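Local coordinates for surface presentation of antigens protein SpaS (Salmonella typhimurium, PDB 3C01) that takes part in the type III secretory pathway that presents the surface determinants Salmonella needs to enter mammalian cells, at residues F54-R59 with L65-E70. Numbering follows the deposited sequence.
Sequences FKTHRR and LEEIDE
Glu66 and Glu67, near the beginning of helix 65-84, reach back to Thr56, the last residue of helix 47-56, and to His57 just beyond it. The contact thus joins two consecutive helices in the cytoplasmic domain of this type III export protein. Glu66 sends out an extended side chain, CG anti to the backbone N (chi1 -168°), and approaches Thr56 from the opposite direction. On this solvent-exposed side its OE1 lies beside the methyl CG2 of Thr56.

Glu67 takes the more buried route. Its chain bends through the CB-CG torsion (chi2 113°), and the carboxylate comes obliquely onto the threonine hydroxyl, with OE1 3.1 Å from Thr56 OG1. That hydroxyl also lies within hydrogen-bonding range of Ser52 O, and its one proton can serve either acceptor. The other oxygen of Glu67, OE2, is hydrogen-bonded to Ser52 OG, one turn before Thr56. OE1 further approaches the edge of the His57 ring, 3.8 Å from CE1, the carboxylate plane being turned 73° from that of the ring.

His57 ND1 donates to Thr56 OG1 at 2.7 Å, nearly in the ring plane, while NE2 accepts from the backbone N-H of Ser64 just ahead of the second helix. With both ring nitrogens engaged, the imidazole's rotation is probably fixed. The junction is therefore polar, Thr56 OG1 linking imidazole, carboxylate and the carbonyl of Ser52, and the bonding is consistent with a neutral His57 protonated on ND1.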
loop_
_atom_site.group_PDB
_atom_site.type_symbol
_atom_site.label_atom_id
_atom_site.label_comp_id
_atom_site.label_asym_id
_atom_site.label_seq_id
_atom_site.Cartn_x
_atom_site.Cartn_y
_atom_site.Cartn_z
ATOM N N PHE B 54 -4.030 9.391 -2.887
ATOM C CA PHE B 54 -3.799 10.463 -1.904
ATOM C C PHE B 54 -4.913 11.505 -1.960
ATOM O O PHE B 54 -5.407 11.949 -0.939
ATOM C CB PHE B 54 -2.464 11.163 -2.131
ATOM C CG PHE B 54 -2.199 12.244 -1.145
ATOM C CD1 PHE B 54 -1.951 11.935 0.188
ATOM C CD2 PHE B 54 -2.255 13.578 -1.514
ATOM C CE1 PHE B 54 -1.752 12.954 1.132
ATOM C CE2 PHE B 54 -2.048 14.590 -0.570
ATOM C CZ PHE B 54 -1.794 14.266 0.754
ATOM N N LYS B 55 -5.337 11.856 -3.162
ATOM C CA LYS B 55 -6.310 12.917 -3.348
ATOM C C LYS B 55 -7.700 12.444 -2.987
ATOM O O LYS B 55 -8.412 13.123 -2.309
ATOM C CB LYS B 55 -6.262 13.413 -4.792
ATOM C CG LYS B 55 -6.905 14.759 -5.005
ATOM C CD LYS B 55 -7.764 14.829 -6.297
ATOM C CE LYS B 55 -7.055 14.260 -7.544
ATOM N NZ LYS B 55 -7.700 14.807 -8.818
ATOM N N THR B 56 -8.053 11.235 -3.388
ATOM C CA THR B 56 -9.434 10.732 -3.250
ATOM C C THR B 56 -9.724 10.073 -1.892
ATOM O O THR B 56 -10.799 10.246 -1.367
ATOM C CB THR B 56 -9.768 9.727 -4.394
ATOM O OG1 THR B 56 -8.767 8.676 -4.445
ATOM C CG2 THR B 56 -9.787 10.452 -5.742
ATOM N N HIS B 57 -8.762 9.360 -1.313
ATOM C CA HIS B 57 -8.984 8.572 -0.109
ATOM C C HIS B 57 -8.292 9.146 1.148
ATOM O O HIS B 57 -7.500 10.061 1.058
ATOM C CB HIS B 57 -8.457 7.165 -0.342
ATOM C CG HIS B 57 -9.234 6.383 -1.339
ATOM N ND1 HIS B 57 -9.263 6.702 -2.677
ATOM C CD2 HIS B 57 -9.993 5.269 -1.200
ATOM C CE1 HIS B 57 -10.047 5.846 -3.312
ATOM N NE2 HIS B 57 -10.488 4.956 -2.442
ATOM N N ARG B 58 -8.613 8.568 2.301
ATOM C CA ARG B 58 -8.008 8.857 3.593
ATOM C C ARG B 58 -7.732 7.532 4.328
ATOM O O ARG B 58 -8.289 6.458 3.988
ATOM C CB ARG B 58 -8.976 9.682 4.482
ATOM C CG ARG B 58 -9.292 11.110 3.971
ATOM C CD ARG B 58 -7.991 11.827 3.626
ATOM N NE ARG B 58 -8.188 13.206 3.234
ATOM C CZ ARG B 58 -8.109 13.680 1.984
ATOM N NH1 ARG B 58 -8.308 14.966 1.788
ATOM N NH2 ARG B 58 -7.869 12.913 0.934
ATOM N N ARG B 59 -6.885 7.620 5.354
ATOM C CA ARG B 59 -6.526 6.477 6.154
ATOM C C ARG B 59 -7.784 5.724 6.557
ATOM O O ARG B 59 -8.732 6.320 7.017
ATOM C CB ARG B 59 -5.735 6.903 7.396
ATOM C CG ARG B 59 -4.951 5.739 8.024
ATOM C CD ARG B 59 -4.075 6.137 9.213
ATOM N NE ARG B 59 -3.085 7.135 8.859
ATOM C CZ ARG B 59 -3.260 8.441 8.965
ATOM N NH1 ARG B 59 -4.400 8.929 9.417
ATOM N NH2 ARG B 59 -2.289 9.271 8.580
ATOM N N LEU B 65 -15.077 2.897 -5.765
ATOM C CA LEU B 65 -15.309 2.334 -7.086
ATOM C C LEU B 65 -14.512 3.063 -8.182
ATOM O O LEU B 65 -14.160 2.492 -9.194
ATOM C CB LEU B 65 -16.813 2.334 -7.413
ATOM C CG LEU B 65 -17.710 1.327 -6.655
ATOM C CD1 LEU B 65 -17.267 1.159 -5.171
ATOM C CD2 LEU B 65 -19.195 1.750 -6.749
ATOM N N GLU B 66 -14.233 4.330 -7.969
ATOM C CA GLU B 66 -13.373 5.114 -8.850
ATOM C C GLU B 66 -12.040 4.408 -9.107
ATOM O O GLU B 66 -11.620 4.262 -10.243
ATOM C CB GLU B 66 -13.109 6.421 -8.120
ATOM C CG GLU B 66 -12.479 7.600 -8.847
ATOM C CD GLU B 66 -12.488 8.860 -7.909
ATOM O OE1 GLU B 66 -12.214 8.689 -6.673
ATOM O OE2 GLU B 66 -12.793 9.992 -8.388
ATOM N N GLU B 67 -11.382 3.959 -8.043
ATOM C CA GLU B 67 -10.032 3.432 -8.151
ATOM C C GLU B 67 -9.898 1.945 -7.955
ATOM O O GLU B 67 -8.791 1.409 -8.072
ATOM C CB GLU B 67 -9.121 4.118 -7.134
ATOM C CG GLU B 67 -7.991 4.962 -7.758
ATOM C CD GLU B 67 -8.144 6.430 -7.495
ATOM O OE1 GLU B 67 -9.159 6.853 -6.885
ATOM O OE2 GLU B 67 -7.238 7.178 -7.910
ATOM N N ILE B 68 -11.007 1.282 -7.665
ATOM C CA ILE B 68 -10.978 -0.127 -7.311
ATOM C C ILE B 68 -10.359 -0.988 -8.411
ATOM O O ILE B 68 -9.552 -1.875 -8.108
ATOM C CB ILE B 68 -12.414 -0.668 -6.926
ATOM C CG1 ILE B 68 -12.345 -2.096 -6.369
ATOM C CG2 ILE B 68 -13.356 -0.671 -8.097
ATOM C CD1 ILE B 68 -11.474 -2.268 -5.142
ATOM N N ASP B 69 -10.725 -0.747 -9.672
ATOM C CA ASP B 69 -10.247 -1.617 -10.749
ATOM C C ASP B 69 -8.743 -1.513 -10.944
ATOM O O ASP B 69 -8.063 -2.519 -11.203
ATOM C CB ASP B 69 -10.980 -1.345 -12.075
ATOM C CG ASP B 69 -12.486 -1.635 -11.984
ATOM O OD1 ASP B 69 -12.885 -2.569 -11.240
ATOM O OD2 ASP B 69 -13.283 -0.926 -12.654
ATOM N N GLU B 70 -8.221 -0.300 -10.818
ATOM C CA GLU B 70 -6.779 -0.099 -10.921
ATOM C C GLU B 70 -6.039 -0.783 -9.765
ATOM O O GLU B 70 -5.069 -1.472 -9.986
ATOM C CB GLU B 70 -6.487 1.372 -10.927
ATOM C CG GLU B 70 -5.111 1.720 -11.349
ATOM C CD GLU B 70 -4.974 3.199 -11.699
ATOM O OE1 GLU B 70 -3.900 3.564 -12.238
ATOM O OE2 GLU B 70 -5.938 3.992 -11.440
#